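Local coordinates for protein phospholyase (Arthrobacter aurescens, PDB 5G4I) that catalyses pyridoxal-phosphate-dependent elimination of phosphate from an amino substrate, using the fold of a class III aminotransferase, at residues A[174-179]-A[231-236]; A[196-201]-A[238-243]; A[218-223]-A[366-371]. One frame throughout, in Å; residues are numbered along the deposited sequence.

Contact 1: residues A[174-179]-A[231-236]; sequences LRIPDV and SGYIEG
Pro-177, in the loop that follows strand 171-174, and Tyr-233, in the first turn of helix 233-243, mark the closest backbone approach, their CA atoms 8.1 Å apart, and side chains fill the space between them. The tyrosine does most of the bridging: CG lies anti to the backbone N (chi1 178°), which places the ring against the loop. Pro-177 sits over one face of that ring, its CD 3.7 Å from the centroid of the Tyr-233 ring and only 11° off the normal, a CH-pi contact; CG of the proline lies nearer the CD1 side. Ile-176 comes in at the phenol end, with its CD1 3.7 Å from Tyr-233 OH, and Leu-174 CD1 approaches the same oxygen at 3.9 Å. Among these methyls the hydroxyl still has a polar partner, a water 2.7 Å from Tyr-233 OH that also makes a weak bond to Arg-175 O. Helix 187-207 packs against the pair: its Leu-190 and Ser-194 touch Pro-177, while Ser-194 and Val-198 touch Tyr-233. At the other end, Leu-174 is bonded through its backbone to strand 140-143 at Val-142, so the contact ties the sheet edge to both helices.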
ATOM      1  N   LEU A 174      10.863 -21.194  12.704  1.00 12.01           N
ATOM      2  CA  LEU A 174      12.180 -21.878  12.730  1.00 13.17           C
ATOM      3  C   LEU A 174      13.185 -21.094  13.549  1.00 13.49           C
ATOM      4  O   LEU A 174      13.296 -19.865  13.437  1.00 13.46           O
ATOM      5  CB  LEU A 174      12.718 -22.068  11.283  1.00 13.37           C
ATOM      6  CG  LEU A 174      11.861 -22.914  10.309  1.00 13.72           C
ATOM      7  CD1 LEU A 174      12.307 -22.781   8.903  1.00 15.15           C
ATOM      8  CD2 LEU A 174      11.780 -24.351  10.762  1.00 14.36           C
ATOM      9  N   ARG A 175      14.014 -21.802  14.318  1.00 14.84           N
ATOM     10  CA  ARG A 175      15.188 -21.156  14.939  1.00 15.16           C
ATOM     11  C   ARG A 175      16.311 -21.190  13.923  1.00 14.42           C
ATOM     12  O   ARG A 175      16.851 -22.259  13.572  1.00 16.72           O
ATOM     13  CB  ARG A 175      15.610 -21.924  16.238  1.00 19.44           C
ATOM     14  CG  ARG A 175      16.823 -21.260  16.941  1.00 22.33           C
ATOM     15  CD  ARG A 175      16.611 -19.851  17.530  1.00 26.70           C
ATOM     16  NE  ARG A 175      15.507 -19.807  18.487  1.00 33.17           N
ATOM     17  CZ  ARG A 175      15.565 -19.530  19.777  1.00 46.93           C
ATOM     18  NH1 ARG A 175      16.716 -19.192  20.380  1.00 60.41           N
ATOM     19  NH2 ARG A 175      14.448 -19.592  20.486  1.00 52.62           N
ATOM     20  N   ILE A 176      16.605 -20.015  13.312  1.00 12.92           N
ATOM     21  CA  ILE A 176      17.596 -19.968  12.210  1.00 12.40           C
ATOM     22  C   ILE A 176      19.014 -20.069  12.842  1.00 12.28           C
ATOM     23  O   ILE A 176      19.274 -19.349  13.823  1.00 14.34           O
ATOM     24  CB  ILE A 176      17.424 -18.640  11.430  1.00 12.18           C
ATOM     25  CG1 ILE A 176      16.001 -18.414  10.861  1.00 11.76           C
ATOM     26  CG2 ILE A 176      18.485 -18.454  10.334  1.00 12.18           C
ATOM     27  CD1 ILE A 176      15.611 -19.353   9.719  1.00 12.03           C
ATOM     28  N   PRO A 177      19.882 -20.951  12.347  1.00 13.81           N
ATOM     29  CA  PRO A 177      21.197 -21.189  12.989  1.00 13.06           C
ATOM     30  C   PRO A 177      22.165 -19.981  12.811  1.00 14.35           C
ATOM     31  O   PRO A 177      22.209 -19.375  11.715  1.00 14.51           O
ATOM     32  CB  PRO A 177      21.725 -22.426  12.301  1.00 12.35           C
ATOM     33  CG  PRO A 177      21.032 -22.463  10.989  1.00 14.19           C
ATOM     34  CD  PRO A 177      19.658 -21.933  11.274  1.00 12.77           C
ATOM     35  N   ASP A 178      22.929 -19.681  13.883  1.00 15.13           N
ATOM     36  CA  ASP A 178      23.869 -18.590  13.901  1.00 13.93           C
ATOM     37  C   ASP A 178      25.276 -19.161  14.357  1.00 15.21           C
ATOM     38  O   ASP A 178      25.336 -19.679  15.459  1.00 18.85           O
ATOM     39  CB  ASP A 178      23.405 -17.497  14.839  1.00 15.15           C
ATOM     40  CG  ASP A 178      24.292 -16.204  14.852  1.00 14.20           C
ATOM     41  OD1 ASP A 178      25.173 -16.074  14.035  1.00 17.97           O
ATOM     42  OD2 ASP A 178      23.961 -15.373  15.751  1.00 16.93           O
ATOM     43  N   VAL A 179      26.287 -19.036  13.502  1.00 16.25           N
ATOM     44  CA  VAL A 179      27.662 -19.569  13.821  1.00 17.84           C
ATOM     45  C   VAL A 179      28.472 -18.553  14.603  1.00 22.96           C
ATOM     46  O   VAL A 179      29.610 -18.891  15.016  1.00 22.13           O
ATOM     47  CB  VAL A 179      28.444 -20.015  12.555  1.00 18.13           C
ATOM     48  CG1 VAL A 179      27.664 -21.040  11.749  1.00 18.47           C
ATOM     49  CG2 VAL A 179      28.871 -18.865  11.685  1.00 20.39           C
ATOM     50  N   SER A 231      27.093 -22.429   5.927  1.00 16.79           N
ATOM     51  CA  SER A 231      26.931 -22.738   4.531  0.50 16.90           C
ATOM     52  C   SER A 231      26.011 -23.962   4.352  1.00 15.28           C
ATOM     53  O   SER A 231      26.240 -24.966   5.028  1.00 16.68           O
ATOM     54  CB  SER A 231      28.289 -23.080   3.863  0.50 20.65           C
ATOM     55  OG  SER A 231      28.146 -23.069   2.461  0.50 26.10           O
ATOM     56  N   GLY A 232      25.059 -23.898   3.404  1.00 14.24           N
ATOM     57  CA  GLY A 232      24.178 -25.035   3.051  1.00 14.36           C
ATOM     58  C   GLY A 232      22.801 -24.985   3.727  1.00 13.45           C
ATOM     59  O   GLY A 232      21.957 -25.790   3.390  1.00 14.62           O
ATOM     60  N   TYR A 233      22.593 -24.107   4.716  1.00 13.38           N
ATOM     61  CA  TYR A 233      21.306 -24.038   5.382  1.00 12.32           C
ATOM     62  C   TYR A 233      20.192 -23.547   4.437  1.00 11.88           C
ATOM     63  O   TYR A 233      19.182 -24.265   4.194  1.00 11.29           O
ATOM     64  CB  TYR A 233      21.319 -23.217   6.655  1.00 11.65           C
ATOM     65  CG  TYR A 233      19.918 -23.120   7.343  1.00 12.40           C
ATOM     66  CD1 TYR A 233      19.419 -24.168   8.076  1.00 12.67           C
ATOM     67  CD2 TYR A 233      19.094 -22.027   7.160  1.00 12.44           C
ATOM     68  CE1 TYR A 233      18.176 -24.167   8.692  1.00 12.22           C
ATOM     69  CE2 TYR A 233      17.861 -21.952   7.788  1.00 11.85           C
ATOM     70  CZ  TYR A 233      17.385 -23.041   8.542  1.00 11.68           C
ATOM     71  OH  TYR A 233      16.144 -22.981   9.177  1.00 12.59           O
ATOM     72  N   ILE A 234      20.383 -22.347   3.862  1.00 10.75           N
ATOM     73  CA  ILE A 234      19.361 -21.837   2.928  1.00 11.14           C
ATOM     74  C   ILE A 234      19.085 -22.758   1.749  1.00 11.36           C
ATOM     75  O   ILE A 234      17.935 -23.040   1.298  1.00 11.54           O
ATOM     76  CB  ILE A 234      19.658 -20.383   2.479  1.00 10.20           C
ATOM     77  CG1 ILE A 234      19.654 -19.450   3.697  1.00 11.82           C
ATOM     78  CG2 ILE A 234      18.736 -19.874   1.389  1.00 11.34           C
ATOM     79  CD1 ILE A 234      18.265 -19.228   4.386  1.00 12.12           C
ATOM     80  N   GLU A 235      20.184 -23.291   1.157  1.00 11.63           N
ATOM     81  CA  GLU A 235      20.068 -24.221   0.055  1.00 12.24           C
ATOM     82  C   GLU A 235      19.299 -25.514   0.454  1.00 11.51           C
ATOM     83  O   GLU A 235      18.460 -26.020  -0.295  1.00 12.48           O
ATOM     84  CB  GLU A 235      21.512 -24.591  -0.410  1.00 15.19           C
ATOM     85  CG  GLU A 235      22.405 -23.358  -0.817  1.00 19.78           C
ATOM     86  CD  GLU A 235      23.149 -22.369   0.221  1.00 25.80           C
ATOM     87  OE1 GLU A 235      23.110 -22.177   1.332  1.00 21.14           O
ATOM     88  OE2 GLU A 235      23.969 -21.643  -0.185  1.00 26.52           O
ATOM     89  N   GLY A 236      19.587 -25.990   1.647  1.00 11.98           N
ATOM     90  CA  GLY A 236      18.878 -27.198   2.193  1.00 12.85           C
ATOM     91  C   GLY A 236      17.374 -26.938   2.417  1.00 12.47           C
ATOM     92  O   GLY A 236      16.525 -27.837   2.178  1.00 12.25           O
TER
HETATM   93  O   HOH W   1      15.935 -24.547  11.344  1.00 16.25           O

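Contact 2: residues A[196-201]-A[238-243]; sequences ADVDAA and ATRVRA
Asp-199 and Arg-240 make a salt bridge between two neighbouring helices, 187-207 and 233-243, which pack on the central sheet of the large domain of this fold type I PLP enzyme. The backbones come closest at these same two residues, with 7.5 Å between the CA atoms of Asp-199 and Arg-240. Arg-240 stretches across with its chain extended from CG to NE, and NE does the bonding: it donates to Asp-199 OD1 over 2.9 Å. The bond is somewhat bent, 139° at the hydrogen. OD1 lies near the guanidinium plane, at its edge, and is met on its syn side but well out of the carboxylate plane, although the two flat groups are only 19° from parallel. A water completes a second link, giving a hydrogen bond to Asp-199 OD2 (2.7 Å from the water oxygen) and taking one from Arg-240 NH2 (2.8 Å). Beside the ion pair, Val-198 CG1 rests against the aliphatic part of the arginine, 4.0 Å from Arg-240 CD, and Leu-195 and Ile-202 of the same helix also touch this side chain. The third guanidinium nitrogen, NH1, turns back to Gly-236 O on its own helix. A leucine in place of Arg-240 would probably leave the Asp-199 carboxylate without its charged mate and the bridging water without its N-H donor. With NE on the acid, NH2 on the water and NH1 on a carbonyl, the guanidinium is fixed in rotation by three different partners, and the ion pair, with Asp-199 exposed and Arg-240 partly so, is probably moderated by solvent.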
ATOM      1  N   ALA A 196      17.199 -30.827  10.487  1.00 13.47           N
ATOM      2  CA  ALA A 196      16.183 -31.775  11.045  1.00 15.01           C
ATOM      3  C   ALA A 196      14.978 -31.068  11.597  1.00 12.59           C
ATOM      4  O   ALA A 196      13.823 -31.581  11.472  1.00 14.71           O
ATOM      5  CB  ALA A 196      16.840 -32.634  12.154  1.00 15.60           C
ATOM      6  N   ASP A 197      15.172 -29.888  12.177  1.00 13.90           N
ATOM      7  CA  ASP A 197      14.044 -29.078  12.608  1.00 14.40           C
ATOM      8  C   ASP A 197      13.142 -28.652  11.394  1.00 13.25           C
ATOM      9  O   ASP A 197      11.882 -28.606  11.502  1.00 12.93           O
ATOM     10  CB  ASP A 197      14.498 -27.777  13.310  1.00 19.58           C
ATOM     11  CG  ASP A 197      15.109 -27.935  14.677  1.00 26.10           C
ATOM     12  OD1 ASP A 197      15.159 -29.028  15.201  1.00 23.66           O
ATOM     13  OD2 ASP A 197      15.571 -26.825  15.187  1.00 30.39           O
ATOM     14  N   VAL A 198      13.764 -28.351  10.234  1.00 11.49           N
ATOM     15  CA  VAL A 198      13.017 -28.030   9.036  1.00 10.86           C
ATOM     16  C   VAL A 198      12.200 -29.289   8.569  1.00 10.83           C
ATOM     17  O   VAL A 198      10.971 -29.132   8.218  1.00 11.12           O
ATOM     18  CB  VAL A 198      13.912 -27.521   7.881  1.00 10.97           C
ATOM     19  CG1 VAL A 198      13.185 -27.322   6.603  1.00 11.11           C
ATOM     20  CG2 VAL A 198      14.619 -26.247   8.284  1.00 12.27           C
ATOM     21  N   ASP A 199      12.834 -30.478   8.520  1.00 11.37           N
ATOM     22  CA  ASP A 199      12.137 -31.720   8.197  1.00 11.75           C
ATOM     23  C   ASP A 199      10.867 -31.899   9.079  1.00 11.58           C
ATOM     24  O   ASP A 199       9.754 -32.158   8.541  1.00 11.22           O
ATOM     25  CB  ASP A 199      13.005 -32.925   8.447  1.00 12.83           C
ATOM     26  CG  ASP A 199      14.272 -33.018   7.539  1.00 15.50           C
ATOM     27  OD1 ASP A 199      14.228 -32.487   6.393  1.00 15.09           O
ATOM     28  OD2 ASP A 199      15.188 -33.783   8.026  1.00 15.95           O
ATOM     29  N   ALA A 200      11.031 -31.610  10.392  1.00 11.23           N
ATOM     30  CA  ALA A 200       9.911 -31.782  11.329  1.00 12.03           C
ATOM     31  C   ALA A 200       8.775 -30.809  11.080  1.00 11.55           C
ATOM     32  O   ALA A 200       7.563 -31.084  11.177  1.00 12.29           O
ATOM     33  CB  ALA A 200      10.390 -31.754  12.800  1.00 11.51           C
ATOM     34  N   ALA A 201       9.148 -29.527  10.840  1.00 10.79           N
ATOM     35  CA  ALA A 201       8.158 -28.474  10.591  1.00 10.90           C
ATOM     36  C   ALA A 201       7.327 -28.804   9.339  1.00 10.69           C
ATOM     37  O   ALA A 201       6.071 -28.636   9.306  1.00 11.46           O
ATOM     38  CB  ALA A 201       8.883 -27.123  10.357  1.00 12.11           C
ATOM     39  N   ALA A 238      15.539 -24.656   0.750  1.00 10.96           N
ATOM     40  CA  ALA A 238      14.980 -24.619  -0.558  1.00 10.87           C
ATOM     41  C   ALA A 238      14.702 -26.009  -1.212  1.00 11.09           C
ATOM     42  O   ALA A 238      13.616 -26.203  -1.740  1.00 11.65           O
ATOM     43  CB  ALA A 238      15.886 -23.739  -1.499  1.00 12.07           C
ATOM     44  N   THR A 239      15.692 -26.903  -1.072  1.00 12.13           N
ATOM     45  CA  THR A 239      15.480 -28.247  -1.636  1.00 12.98           C
ATOM     46  C   THR A 239      14.265 -28.942  -0.969  1.00 12.49           C
ATOM     47  O   THR A 239      13.392 -29.488  -1.684  1.00 12.91           O
ATOM     48  CB  THR A 239      16.749 -29.042  -1.423  1.00 14.38           C
ATOM     49  OG1 THR A 239      17.831 -28.405  -2.183  1.00 16.10           O
ATOM     50  CG2 THR A 239      16.537 -30.461  -1.913  1.00 15.56           C
ATOM     51  N   ARG A 240      14.206 -28.807   0.364  1.00 10.91           N
ATOM     52  CA  ARG A 240      13.091 -29.501   1.135  1.00 11.44           C
ATOM     53  C   ARG A 240      11.709 -28.864   0.834  1.00 11.45           C
ATOM     54  O   ARG A 240      10.713 -29.513   0.620  1.00 11.71           O
ATOM     55  CB  ARG A 240      13.389 -29.470   2.603  1.00 11.32           C
ATOM     56  CG  ARG A 240      14.578 -30.400   2.990  1.00 10.90           C
ATOM     57  CD  ARG A 240      15.171 -30.040   4.369  1.00 12.98           C
ATOM     58  NE  ARG A 240      16.168 -30.977   4.871  1.00 11.89           N
ATOM     59  CZ  ARG A 240      17.397 -31.056   4.388  1.00 13.90           C
ATOM     60  NH1 ARG A 240      17.824 -30.251   3.420  1.00 13.73           N
ATOM     61  NH2 ARG A 240      18.244 -31.983   4.904  1.00 15.85           N
ATOM     62  N   VAL A 241      11.666 -27.519   0.739  1.00 10.20           N
ATOM     63  CA  VAL A 241      10.448 -26.846   0.426  1.00 11.13           C
ATOM     64  C   VAL A 241       9.932 -27.219  -0.997  1.00 11.10           C
ATOM     65  O   VAL A 241       8.741 -27.435  -1.169  1.00 11.85           O
ATOM     66  CB  VAL A 241      10.663 -25.302   0.556  1.00 10.24           C
ATOM     67  CG1 VAL A 241       9.527 -24.432  -0.127  1.00 11.27           C
ATOM     68  CG2 VAL A 241      10.814 -24.914   1.999  1.00 12.55           C
ATOM     69  N   ARG A 242      10.848 -27.244  -1.984  1.00 11.25           N
ATOM     70  CA  ARG A 242      10.452 -27.582  -3.377  1.00 11.86           C
ATOM     71  C   ARG A 242       9.988 -29.031  -3.454  1.00 12.08           C
ATOM     72  O   ARG A 242       9.013 -29.304  -4.189  1.00 13.74           O
ATOM     73  CB  ARG A 242      11.550 -27.197  -4.340  1.00 13.11           C
ATOM     74  CG  ARG A 242      11.619 -25.615  -4.428  1.00 14.70           C
ATOM     75  CD  ARG A 242      12.864 -25.175  -5.047  1.00 18.33           C
ATOM     76  NE  ARG A 242      12.836 -23.665  -5.109  1.00 14.71           N
ATOM     77  CZ  ARG A 242      13.934 -22.943  -5.282  1.00 15.50           C
ATOM     78  NH1 ARG A 242      15.154 -23.492  -5.295  1.00 16.01           N
ATOM     79  NH2 ARG A 242      13.819 -21.604  -5.362  1.00 13.15           N
ATOM     80  N   ALA A 243      10.604 -29.892  -2.652  1.00 12.25           N
ATOM     81  CA  ALA A 243      10.160 -31.348  -2.720  1.00 13.20           C
ATOM     82  C   ALA A 243       8.731 -31.425  -2.115  1.00 13.82           C
ATOM     83  O   ALA A 243       7.988 -32.408  -2.389  1.00 15.25           O
ATOM     84  CB  ALA A 243      11.120 -32.196  -1.975  1.00 13.74           C
TER
HETATM   85  O   HOH W   2      17.720 -33.633   7.152  1.00 16.99           O

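Contact 3: residues A[218-223]-A[366-371]; sequences DPLFST and GLFFGI
Phe-368, at the start of strand 368-373, reaches the loop 218-223 with its side chain, and its atoms meet two residues in turn. CB leaves the strand toward the loop and passes Leu-220 CD1 at 3.9 Å. CG, anti to the backbone N (chi1 -155°), lies against the same Leu-220 CD1 and carries the ring forward along the loop. The ring's CD2 makes the tightest touch, 3.5 Å from Leu-220 CD1, the methyl coming in obliquely. Further out the partner changes: CE2 is 4.0 Å from Ser-222 CB, and CZ, at the tip, closes to 3.6 Å from that same Ser-222 CB. The serine hydroxyl is occupied elsewhere, since OG donates to Asp-218 OD2 over 2.8 Å. That oxygen also accepts from Ser-222 N, a fairly straight bond (165°) arriving from above the carboxylate plane, while Asp-218 OD1 takes Leu-220 N in an Asx turn. The carboxylate thus holds the backbone N of both Leu-220, inside the type I turn from Asp-218 to Phe-221, and Ser-222, just after it. Phe-368 also packs on Gln-254, a residue of the PLP site, and the side chain of Ser-222 is about 6 Å from bound PLP. Such a buried join, between a loop ending a strand of the cofactor-binding sheet and the sheet containing strand 368-373, is consistent with a second-shell place beside the PLP site of a fold type I enzyme.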
ATOM      1  N   ASP A 218      14.175 -12.765   5.339  1.00  8.91           N
ATOM      2  CA  ASP A 218      15.133 -11.662   5.118  1.00  8.70           C
ATOM      3  C   ASP A 218      16.526 -12.206   5.054  1.00  8.75           C
ATOM      4  O   ASP A 218      17.015 -12.759   6.080  1.00  9.36           O
ATOM      5  CB  ASP A 218      15.002 -10.647   6.279  1.00  9.55           C
ATOM      6  CG  ASP A 218      16.154  -9.661   6.436  1.00 10.64           C
ATOM      7  OD1 ASP A 218      16.930  -9.455   5.471  1.00 10.47           O
ATOM      8  OD2 ASP A 218      16.255  -9.092   7.589  1.00 11.50           O
ATOM      9  N   PRO A 219      17.231 -12.115   3.924  1.00  9.23           N
ATOM     10  CA  PRO A 219      18.632 -12.722   3.843  1.00  9.99           C
ATOM     11  C   PRO A 219      19.636 -12.273   4.903  1.00 10.38           C
ATOM     12  O   PRO A 219      20.531 -13.022   5.276  1.00 10.65           O
ATOM     13  CB  PRO A 219      19.113 -12.247   2.436  1.00 11.04           C
ATOM     14  CG  PRO A 219      17.867 -12.177   1.629  1.00  9.90           C
ATOM     15  CD  PRO A 219      16.791 -11.621   2.582  1.00  9.26           C
ATOM     16  N   LEU A 220      19.515 -11.048   5.420  1.00  9.84           N
ATOM     17  CA  LEU A 220      20.383 -10.529   6.502  1.00 11.55           C
ATOM     18  C   LEU A 220      19.954 -11.044   7.899  1.00 11.20           C
ATOM     19  O   LEU A 220      20.716 -10.868   8.923  1.00 11.86           O
ATOM     20  CB  LEU A 220      20.430  -8.982   6.521  1.00 11.26           C
ATOM     21  CG  LEU A 220      21.423  -8.413   5.469  1.00 11.86           C
ATOM     22  CD1 LEU A 220      21.218  -6.888   5.336  1.00 13.43           C
ATOM     23  CD2 LEU A 220      22.899  -8.699   5.831  1.00 12.68           C
ATOM     24  N   PHE A 221      18.708 -11.612   8.008  1.00  9.92           N
ATOM     25  CA  PHE A 221      18.148 -11.982   9.328  1.00 10.83           C
ATOM     26  C   PHE A 221      18.393 -10.860  10.337  1.00 11.45           C
ATOM     27  O   PHE A 221      18.879 -11.124  11.480  1.00 11.83           O
ATOM     28  CB  PHE A 221      18.681 -13.362   9.764  1.00 11.18           C
ATOM     29  CG  PHE A 221      18.197 -14.479   8.817  1.00  9.65           C
ATOM     30  CD1 PHE A 221      16.920 -15.035   8.980  1.00 10.21           C
ATOM     31  CD2 PHE A 221      19.000 -14.920   7.756  1.00  9.83           C
ATOM     32  CE1 PHE A 221      16.480 -16.011   8.079  1.00 10.43           C
ATOM     33  CE2 PHE A 221      18.531 -15.881   6.896  1.00 10.32           C
ATOM     34  CZ  PHE A 221      17.281 -16.439   7.050  1.00  9.74           C
ATOM     35  N   SER A 222      18.007  -9.643   9.947  1.00 12.21           N
ATOM     36  CA  SER A 222      18.239  -8.462  10.768  1.00 12.29           C
ATOM     37  C   SER A 222      17.394  -8.352  12.011  1.00 13.78           C
ATOM     38  O   SER A 222      17.954  -8.157  13.137  1.00 14.95           O
ATOM     39  CB  SER A 222      18.164  -7.201   9.919  1.00 15.99           C
ATOM     40  OG  SER A 222      16.900  -7.039   9.330  1.00 16.04           O
ATOM     41  N   THR A 223      16.076  -8.523  11.952  1.00 11.93           N
ATOM     42  CA  THR A 223      15.209  -8.489  13.127  1.00 12.66           C
ATOM     43  C   THR A 223      15.630  -9.553  14.186  1.00 13.92           C
ATOM     44  O   THR A 223      15.444  -9.356  15.396  1.00 14.74           O
ATOM     45  CB  THR A 223      13.734  -8.684  12.688  1.00 13.25           C
ATOM     46  OG1 THR A 223      13.422  -7.652  11.757  1.00 16.97           O
ATOM     47  CG2 THR A 223      12.722  -8.642  13.834  1.00 15.01           C
ATOM     48  N   GLY A 366      28.780  -5.007   4.243  1.00 16.44           N
ATOM     49  CA  GLY A 366      28.463  -3.873   3.442  1.00 14.99           C
ATOM     50  C   GLY A 366      28.113  -2.732   4.363  1.00 16.59           C
ATOM     51  O   GLY A 366      28.888  -2.422   5.299  1.00 21.12           O
ATOM     52  N   LEU A 367      26.986  -2.088   4.153  1.00 11.33           N
ATOM     53  CA  LEU A 367      26.563  -0.951   5.031  1.00 10.99           C
ATOM     54  C   LEU A 367      25.377  -1.364   5.953  1.00 11.58           C
ATOM     55  O   LEU A 367      24.566  -0.510   6.359  1.00 11.80           O
ATOM     56  CB  LEU A 367      26.319   0.352   4.262  1.00 11.23           C
ATOM     57  CG  LEU A 367      27.548   0.997   3.677  1.00 12.15           C
ATOM     58  CD1 LEU A 367      27.235   2.225   2.900  1.00 11.70           C
ATOM     59  CD2 LEU A 367      28.512   1.372   4.835  1.00 14.06           C
ATOM     60  N   PHE A 368      25.303  -2.637   6.346  1.00 11.90           N
ATOM     61  CA  PHE A 368      24.378  -3.105   7.414  1.00 12.52           C
ATOM     62  C   PHE A 368      25.234  -3.870   8.411  1.00 14.21           C
ATOM     63  O   PHE A 368      25.590  -5.031   8.216  1.00 13.58           O
ATOM     64  CB  PHE A 368      23.191  -3.934   6.866  1.00 12.58           C
ATOM     65  CG  PHE A 368      21.983  -3.942   7.725  1.00 13.38           C
ATOM     66  CD1 PHE A 368      22.054  -3.946   9.140  1.00 15.55           C
ATOM     67  CD2 PHE A 368      20.699  -3.903   7.163  1.00 15.14           C
ATOM     68  CE1 PHE A 368      20.884  -4.007   9.942  1.00 16.86           C
ATOM     69  CE2 PHE A 368      19.597  -3.963   7.982  1.00 15.20           C
ATOM     70  CZ  PHE A 368      19.669  -3.953   9.367  1.00 15.66           C
ATOM     71  N   PHE A 369      25.592  -3.182   9.511  1.00 12.11           N
ATOM     72  CA  PHE A 369      26.523  -3.789  10.526  0.50 13.46           C
ATOM     73  C   PHE A 369      25.922  -3.696  11.888  1.00 13.10           C
ATOM     74  O   PHE A 369      25.076  -2.855  12.232  1.00 14.37           O
ATOM     75  CB  PHE A 369      27.966  -3.156  10.544  0.50 13.64           C
ATOM     76  CG  PHE A 369      28.985  -3.842   9.647  0.50 13.03           C
ATOM     77  CD1 PHE A 369      29.724  -4.940  10.075  0.50 14.67           C
ATOM     78  CD2 PHE A 369      29.220  -3.344   8.353  0.50 13.66           C
ATOM     79  CE1 PHE A 369      30.571  -5.565   9.286  0.50 11.62           C
ATOM     80  CE2 PHE A 369      30.157  -3.996   7.512  0.50  9.01           C
ATOM     81  CZ  PHE A 369      30.825  -5.007   7.982  0.50 12.61           C
ATOM     82  N   GLY A 370      26.392  -4.591  12.759  1.00 14.02           N
ATOM     83  CA  GLY A 370      26.009  -4.563  14.165  1.00 17.13           C
ATOM     84  C   GLY A 370      27.029  -5.252  15.070  1.00 15.43           C
ATOM     85  O   GLY A 370      27.920  -5.943  14.638  1.00 16.29           O
ATOM     86  N   ILE A 371      26.840  -5.005  16.364  1.00 13.22           N
ATOM     87  CA  ILE A 371      27.613  -5.719  17.433  1.00 14.95           C
ATOM     88  C   ILE A 371      26.644  -6.052  18.600  1.00 14.78           C
ATOM     89  O   ILE A 371      25.819  -5.224  18.982  1.00 15.92           O
ATOM     90  CB  ILE A 371      28.807  -4.836  17.956  1.00 14.85           C
ATOM     91  CG1 ILE A 371      28.405  -3.383  18.264  1.00 14.67           C
ATOM     92  CG2 ILE A 371      29.960  -4.932  16.959  1.00 17.60           C
ATOM     93  CD1 ILE A 371      29.477  -2.577  19.044  1.00 15.69           C
TER

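How the contacts relate
Along the chain the six segments come as 174-179, 196-201, 218-223, 231-236, 238-243 and 366-371, so every pair of contacts crosses. Contacts 1 and 2 share helix 233-243 and lie about 11 Å apart between centres, in one packing layer where Leu-174 meets Val-198 and Ala-201. The centre of contact 3 is about 15 Å from that of contact 1, and Phe-221 joins the two by packing on Ile-176 and Ile-234. Contacts 2 and 3 do not touch, their centres about 24 Å apart. The series runs from the partly exposed helix layer on the PLP-binding sheet, through the buried junction of the loop after strand 171-174 with helix 233-243, to the sheet containing strand 368-373, beside the cofactor site.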